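PDB 4KVZ: BamL from Bacillus amyloliquefaciens, which probably catalyses an unexpectedly selective S-adenosylmethionine-dependent N-methylation in the biosynthesis of the natural product plantazolicin. Local coordinates for residues F129-F134 and Y158-D163; L162-L167 and Q186-L191. One frame throughout, in Å; residues are numbered along the deposited sequence.

Contact 1: F129-F134 and Y158-D163; sequences FIHLCF and YIVDLD. With SAH (S-adenosyl-L-homocysteine), chain B.
Phe129 and Tyr158 are paired in register and so point to the same face of the sheet, and their torsions (CG anti to the backbone N, chi1 -170° and -178°) lay the rings side by side, bringing CE1 of Phe129 to 3.7 Å from CD2 of Tyr158. His131 and Val160 continue this row, the imidazole running alongside the valine. Along its own strand, CB of His131 lies over one face of the Phe129 ring, toward its rim, and CG of Leu132 lies over one face of the imidazole. Replacing His131 by an alanine is likely to leave the flank of Val160 without its neighbour and open a gap beneath Leu132. On the other face Ile130 and Ile159 lie side by side, CD1 to CG1 at 3.7 Å, and Ile159 crosses Phe134 through CG2, with CD1 over one ring face at longer range. The strands run parallel, 6° apart, joined by a ladder: Ile130 N to Tyr158 O (2.9 Å), Val160 N to Ile130 O (3.0 Å) and Leu132 N to Val160 O (2.7 Å). Where segment 129-134 turns away at Leu132, one water joins three backbone groups, donating to Ile130 O and Val160 O and accepting from Phe134 N at 2.9 Å. As in other Rossmann-like methyltransferases, the cofactor product sits beyond the strand end: the amino N of S-adenosyl-L-homocysteine donates to His131 O at 2.8 Å, and CB of Cys133 comes 3.7 Å from the ribose O4'. Around the pair, strand 63-67 continues the sheet beside Phe129 and strand 258-266 beside segment 158-163. Helix 24-57 packs on the Phe129, His131 and Tyr158 face, while helices 140-148 and 193-204 cover Ile130, Ile159 and Phe134.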
loop_
_atom_site.group_PDB
_atom_site.type_symbol
_atom_site.label_atom_id
_atom_site.label_comp_id
_atom_site.label_asym_id
_atom_site.label_seq_id
_atom_site.Cartn_x
_atom_site.Cartn_y
_atom_site.Cartn_z
ATOM N N PHE A 129 0.442 -6.019 1.918
ATOM C CA PHE A 129 0.810 -4.720 1.340
ATOM C C PHE A 129 -0.430 -4.071 0.731
ATOM O O PHE A 129 -1.152 -4.701 -0.041
ATOM C CB PHE A 129 1.887 -4.958 0.267
ATOM C CG PHE A 129 2.556 -3.703 -0.270
ATOM C CD1 PHE A 129 2.986 -2.677 0.573
ATOM C CD2 PHE A 129 2.836 -3.594 -1.631
ATOM C CE1 PHE A 129 3.635 -1.558 0.071
ATOM C CE2 PHE A 129 3.488 -2.476 -2.138
ATOM C CZ PHE A 129 3.902 -1.464 -1.287
ATOM N N ILE A 130 -0.703 -2.825 1.107
ATOM C CA ILE A 130 -1.864 -2.082 0.598
ATOM C C ILE A 130 -1.332 -0.747 0.093
ATOM O O ILE A 130 -1.209 0.225 0.848
ATOM C CB ILE A 130 -2.966 -1.845 1.678
ATOM C CG1 ILE A 130 -3.276 -3.125 2.472
ATOM C CG2 ILE A 130 -4.235 -1.293 1.031
ATOM C CD1 ILE A 130 -4.223 -2.924 3.648
ATOM N N HIS A 131 -0.961 -0.723 -1.183
ATOM C CA HIS A 131 -0.263 0.418 -1.759
ATOM C C HIS A 131 -1.161 1.264 -2.652
ATOM O O HIS A 131 -1.674 0.791 -3.677
ATOM C CB HIS A 131 0.953 -0.064 -2.541
ATOM C CG HIS A 131 1.903 1.028 -2.921
ATOM N ND1 HIS A 131 2.808 1.570 -2.034
ATOM C CD2 HIS A 131 2.085 1.681 -4.091
ATOM C CE1 HIS A 131 3.510 2.509 -2.646
ATOM N NE2 HIS A 131 3.095 2.595 -3.893
ATOM N N LEU A 132 -1.355 2.511 -2.237
ATOM C CA LEU A 132 -2.104 3.516 -3.001
ATOM C C LEU A 132 -3.474 3.011 -3.453
ATOM O O LEU A 132 -3.829 3.127 -4.623
ATOM C CB LEU A 132 -1.265 4.046 -4.180
ATOM C CG LEU A 132 0.025 4.777 -3.756
ATOM C CD1 LEU A 132 0.855 5.173 -4.968
ATOM C CD2 LEU A 132 -0.312 5.996 -2.913
ATOM N N CYS A 133 -4.248 2.456 -2.519
ATOM C CA CYS A 133 -5.598 1.997 -2.837
ATOM C C CYS A 133 -6.551 1.926 -1.638
ATOM O O CYS A 133 -7.716 1.589 -1.813
ATOM C CB CYS A 133 -5.580 0.637 -3.547
ATOM S SG CYS A 133 -4.998 -0.737 -2.534
ATOM N N PHE A 134 -6.056 2.234 -0.439
ATOM C CA PHE A 134 -6.847 2.070 0.792
ATOM C C PHE A 134 -8.095 2.960 0.773
ATOM O O PHE A 134 -9.142 2.572 1.284
ATOM C CB PHE A 134 -5.979 2.346 2.033
ATOM C CG PHE A 134 -6.605 1.915 3.340
ATOM C CD1 PHE A 134 -7.135 0.634 3.498
ATOM C CD2 PHE A 134 -6.627 2.784 4.426
ATOM C CE1 PHE A 134 -7.700 0.243 4.708
ATOM C CE2 PHE A 134 -7.184 2.397 5.640
ATOM C CZ PHE A 134 -7.715 1.127 5.779
ATOM N N TYR A 158 1.408 -3.185 5.731
ATOM C CA TYR A 158 2.035 -1.916 5.397
ATOM C C TYR A 158 1.108 -1.203 4.421
ATOM O O TYR A 158 0.833 -1.707 3.336
ATOM C CB TYR A 158 3.438 -2.105 4.814
ATOM C CG TYR A 158 4.156 -0.797 4.499
ATOM C CD1 TYR A 158 4.053 0.306 5.359
ATOM C CD2 TYR A 158 4.949 -0.668 3.361
ATOM C CE1 TYR A 158 4.708 1.502 5.077
ATOM C CE2 TYR A 158 5.613 0.518 3.083
ATOM C CZ TYR A 158 5.492 1.593 3.949
ATOM O OH TYR A 158 6.143 2.775 3.675
ATOM N N ILE A 159 0.605 -0.040 4.840
ATOM C CA ILE A 159 -0.319 0.762 4.037
ATOM C C ILE A 159 0.345 2.074 3.636
ATOM O O ILE A 159 0.848 2.809 4.495
ATOM C CB ILE A 159 -1.598 1.097 4.846
ATOM C CG1 ILE A 159 -2.283 -0.190 5.317
ATOM C CG2 ILE A 159 -2.548 1.963 4.024
ATOM C CD1 ILE A 159 -3.392 0.034 6.333
ATOM N N VAL A 160 0.351 2.362 2.335
ATOM C CA VAL A 160 0.855 3.632 1.815
ATOM C C VAL A 160 -0.297 4.291 1.075
ATOM O O VAL A 160 -0.866 3.706 0.151
ATOM C CB VAL A 160 2.080 3.440 0.882
ATOM C CG1 VAL A 160 2.593 4.772 0.360
ATOM C CG2 VAL A 160 3.203 2.728 1.613
ATOM N N ASP A 161 -0.672 5.497 1.486
ATOM C CA ASP A 161 -1.804 6.157 0.829
ATOM C C ASP A 161 -1.698 7.673 0.771
ATOM O O ASP A 161 -0.826 8.271 1.387
ATOM C CB ASP A 161 -3.135 5.732 1.461
ATOM C CG ASP A 161 -4.272 5.653 0.438
ATOM O OD1 ASP A 161 -4.014 5.803 -0.784
ATOM O OD2 ASP A 161 -5.430 5.437 0.860
ATOM N N LEU A 162 -2.583 8.282 -0.008
ATOM C CA LEU A 162 -2.614 9.728 -0.148
ATOM C C LEU A 162 -2.895 10.413 1.184
ATOM O O LEU A 162 -3.676 9.920 1.992
ATOM C CB LEU A 162 -3.673 10.137 -1.167
ATOM C CG LEU A 162 -3.562 9.622 -2.602
ATOM C CD1 LEU A 162 -4.683 10.253 -3.425
ATOM C CD2 LEU A 162 -2.194 9.890 -3.224
ATOM N N ASP A 163 -2.242 11.552 1.397
ATOM C CA ASP A 163 -2.518 12.410 2.543
ATOM C C ASP A 163 -3.420 13.531 2.049
ATOM O O ASP A 163 -3.045 14.285 1.157
ATOM C CB ASP A 163 -1.207 12.977 3.095
ATOM C CG ASP A 163 -1.409 13.882 4.304
ATOM O OD1 ASP A 163 -2.551 14.328 4.566
ATOM O OD2 ASP A 163 -0.408 14.146 5.003
HETATM N N SAH B . -1.372 -1.347 -5.470
HETATM C CA SAH B . -1.439 -0.728 -6.795
HETATM C CB SAH B . -2.669 0.171 -6.891
HETATM C CG SAH B . -3.267 0.060 -8.288
HETATM S SD SAH B . -4.540 1.272 -8.524
HETATM C C SAH B . -0.221 0.108 -7.034
HETATM O O SAH B . 0.430 0.549 -6.097
HETATM O OXT SAH B . 0.157 0.365 -8.175
HETATM C "C5'" SAH B . -5.766 0.797 -7.346
HETATM C "C4'" SAH B . -6.157 -0.664 -7.555
HETATM O "O4'" SAH B . -7.033 -1.084 -6.509
HETATM C "C3'" SAH B . -6.899 -0.903 -8.870
HETATM O "O3'" SAH B . -6.232 -1.939 -9.607
HETATM C "C2'" SAH B . -8.285 -1.347 -8.449
HETATM O "O2'" SAH B . -8.873 -2.284 -9.350
HETATM C "C1'" SAH B . -8.021 -1.949 -7.084
HETATM N N9 SAH B . -9.199 -2.003 -6.183
HETATM C C8 SAH B . -10.079 -1.012 -5.935
HETATM N N7 SAH B . -11.009 -1.414 -5.032
HETATM C C5 SAH B . -10.715 -2.685 -4.696
HETATM C C6 SAH B . -11.286 -3.722 -3.810
HETATM N N6 SAH B . -12.394 -3.466 -3.061
HETATM N N1 SAH B . -10.667 -4.920 -3.759
HETATM C C2 SAH B . -9.564 -5.216 -4.485
HETATM N N3 SAH B . -9.002 -4.317 -5.312
HETATM C C4 SAH B . -9.524 -3.069 -5.460
HETATM O O HOH W 1 -3.219 2.255 0.271
#

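Contact 2: L162-L167 and Q186-L191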
loop_
_atom_site.group_PDB
_atom_site.type_symbol
_atom_site.label_atom_id
_atom_site.label_comp_id
_atom_site.label_asym_id
_atom_site.label_seq_id
_atom_site.Cartn_x
_atom_site.Cartn_y
_atom_site.Cartn_z
ATOM N N LEU A 162 -2.583 8.282 -0.008
ATOM C CA LEU A 162 -2.614 9.728 -0.148
ATOM C C LEU A 162 -2.895 10.413 1.184
ATOM O O LEU A 162 -3.676 9.920 1.992
ATOM C CB LEU A 162 -3.673 10.137 -1.167
ATOM C CG LEU A 162 -3.562 9.622 -2.602
ATOM C CD1 LEU A 162 -4.683 10.253 -3.425
ATOM C CD2 LEU A 162 -2.194 9.890 -3.224
ATOM N N ASP A 163 -2.242 11.552 1.397
ATOM C CA ASP A 163 -2.518 12.410 2.543
ATOM C C ASP A 163 -3.420 13.531 2.049
ATOM O O ASP A 163 -3.045 14.285 1.157
ATOM C CB ASP A 163 -1.207 12.977 3.095
ATOM C CG ASP A 163 -1.409 13.882 4.304
ATOM O OD1 ASP A 163 -2.551 14.328 4.566
ATOM O OD2 ASP A 163 -0.408 14.146 5.003
ATOM N N ARG A 164 -4.612 13.633 2.626
ATOM C CA ARG A 164 -5.577 14.654 2.214
ATOM C C ARG A 164 -4.960 16.048 2.128
ATOM O O ARG A 164 -5.286 16.827 1.232
ATOM C CB ARG A 164 -6.772 14.655 3.161
ATOM C CG ARG A 164 -7.961 15.451 2.657
ATOM C CD ARG A 164 -9.131 15.356 3.621
ATOM N NE ARG A 164 -10.335 15.911 3.014
ATOM C CZ ARG A 164 -11.150 15.244 2.198
ATOM N NH1 ARG A 164 -12.207 15.852 1.687
ATOM N NH2 ARG A 164 -10.915 13.972 1.883
ATOM N N ASN A 165 -4.042 16.338 3.045
ATOM C CA ASN A 165 -3.412 17.650 3.132
ATOM C C ASN A 165 -2.386 17.934 2.030
ATOM O O ASN A 165 -1.946 19.070 1.869
ATOM C CB ASN A 165 -2.829 17.853 4.533
ATOM C CG ASN A 165 -3.913 18.066 5.583
ATOM O OD1 ASN A 165 -3.973 17.361 6.595
ATOM N ND2 ASN A 165 -4.781 19.037 5.339
ATOM N N SER A 166 -2.050 16.900 1.255
ATOM C CA SER A 166 -1.103 17.009 0.136
ATOM C C SER A 166 -1.756 17.304 -1.216
ATOM O O SER A 166 -1.081 17.239 -2.249
ATOM C CB SER A 166 -0.281 15.719 0.003
ATOM O OG SER A 166 0.531 15.493 1.138
ATOM N N LEU A 167 -3.048 17.628 -1.217
ATOM C CA LEU A 167 -3.793 17.860 -2.467
ATOM C C LEU A 167 -3.100 18.814 -3.445
ATOM O O LEU A 167 -2.974 18.509 -4.636
ATOM C CB LEU A 167 -5.215 18.359 -2.180
ATOM C CG LEU A 167 -6.026 18.885 -3.379
ATOM C CD1 LEU A 167 -6.442 17.774 -4.338
ATOM C CD2 LEU A 167 -7.245 19.655 -2.896
ATOM N N GLN A 186 -9.453 11.164 -6.352
ATOM C CA GLN A 186 -8.663 10.360 -5.417
ATOM C C GLN A 186 -8.429 11.086 -4.092
ATOM O O GLN A 186 -8.580 10.486 -3.030
ATOM C CB GLN A 186 -7.321 9.922 -6.021
ATOM C CG GLN A 186 -7.431 9.207 -7.366
ATOM C CD GLN A 186 -8.491 8.122 -7.403
ATOM O OE1 GLN A 186 -9.450 8.195 -8.191
ATOM N NE2 GLN A 186 -8.332 7.110 -6.561
ATOM N N TYR A 187 -8.067 12.366 -4.149
ATOM C CA TYR A 187 -7.793 13.112 -2.917
ATOM C C TYR A 187 -9.042 13.348 -2.087
ATOM O O TYR A 187 -8.969 13.377 -0.859
ATOM C CB TYR A 187 -7.074 14.429 -3.181
ATOM C CG TYR A 187 -5.585 14.253 -3.233
ATOM C CD1 TYR A 187 -4.829 14.277 -2.067
ATOM C CD2 TYR A 187 -4.934 14.017 -4.442
ATOM C CE1 TYR A 187 -3.461 14.092 -2.097
ATOM C CE2 TYR A 187 -3.557 13.827 -4.483
ATOM C CZ TYR A 187 -2.829 13.866 -3.310
ATOM O OH TYR A 187 -1.465 13.687 -3.338
ATOM N N ARG A 188 -10.185 13.502 -2.744
ATOM C CA ARG A 188 -11.427 13.698 -1.997
ATOM C C ARG A 188 -11.747 12.485 -1.118
ATOM O O ARG A 188 -12.350 12.633 -0.058
ATOM C CB ARG A 188 -12.593 14.040 -2.919
ATOM C CG ARG A 188 -13.686 14.818 -2.204
ATOM C CD ARG A 188 -14.913 15.006 -3.070
ATOM N NE ARG A 188 -14.728 16.044 -4.082
ATOM C CZ ARG A 188 -14.522 15.805 -5.374
ATOM N NH1 ARG A 188 -14.439 14.557 -5.822
ATOM N NH2 ARG A 188 -14.381 16.817 -6.209
ATOM N N ALA A 189 -11.301 11.302 -1.543
ATOM C CA ALA A 189 -11.519 10.058 -0.806
ATOM C C ALA A 189 -10.497 9.815 0.311
ATOM O O ALA A 189 -10.685 8.933 1.150
ATOM C CB ALA A 189 -11.530 8.873 -1.769
ATOM N N SER A 190 -9.431 10.607 0.325
ATOM C CA SER A 190 -8.309 10.370 1.227
ATOM C C SER A 190 -8.544 10.866 2.649
ATOM O O SER A 190 -9.425 11.704 2.906
ATOM C CB SER A 190 -7.042 10.997 0.661
ATOM O OG SER A 190 -7.109 12.406 0.710
ATOM N N LEU A 191 -7.726 10.340 3.558
ATOM C CA LEU A 191 -7.742 10.703 4.970
ATOM C C LEU A 191 -6.651 11.700 5.334
ATOM O O LEU A 191 -5.606 11.783 4.674
ATOM C CB LEU A 191 -7.572 9.441 5.822
ATOM C CG LEU A 191 -8.660 8.373 5.664
ATOM C CD1 LEU A 191 -8.169 7.037 6.200
ATOM C CD2 LEU A 191 -9.958 8.803 6.342
HETATM O O HOH W 2 -5.898 8.458 2.680
HETATM O O HOH W 3 -0.572 12.398 -0.928
#
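Gln186 meets Leu162 through aliphatic atoms, its CB 3.7 Å from CD1 of the leucine. At the next residue, the Tyr187 ring is held between two leucines. CD1 of Leu162 stands over its centre, 3.8 Å from the centroid and 9° off the normal, a CH-pi contact; CA of Leu167 makes another on the opposite face. At the ring edge CE1 lies 3.3 Å from Asp163 O, and the hydroxyl reaches Asp163 N through a water. These contacts on both faces and at the edge should fix the ring's orientation. The side chain of Arg188 points elsewhere, to a salt bridge with Asp185, but its carbonyl O accepts from NH2 of Arg164 at 2.8 Å. With its chain extended from CG to NE, Arg164 carries that same nitrogen on to Ser190 O (2.9 Å), both acceptors lying near the guanidinium plane. Ser190 turns its OG back to Tyr187 O at 2.6 Å, a carbonyl that also accepts from Ser190 N. Finally Leu191 O receives Arg164 N at 2.9 Å in a nearly straight bond (171°), while a water links Leu191 N with Leu162 O. In segment 162-167 itself, Asp163 OD1 accepts from Asn165 N, an Asx turn. Arginine bonds and sandwiched tyrosine together tie the loop after strand 155-162 of this Rossmann-like methyltransferase to the C-terminal end of helix 177-188.

Overall arrangement
Contact 2 takes up the chain where contact 1 lets it go: Leu162 and Asp163 belong to both, and the centres lie about 11 Å apart. Contact 1 is in the heart of the fold, its centre about 3 Å from that of the chain, whereas contact 2 sits about 15 Å out. Leu162 joins them physically, its CD2 touching Leu132 in contact 1 and the Tyr187 hydroxyl in contact 2. Both lie near the cofactor site, but differently. Segment 129-134 touches S-adenosyl-L-homocysteine directly, while in contact 2 the side chain of Gln186 remains about 7 Å from it.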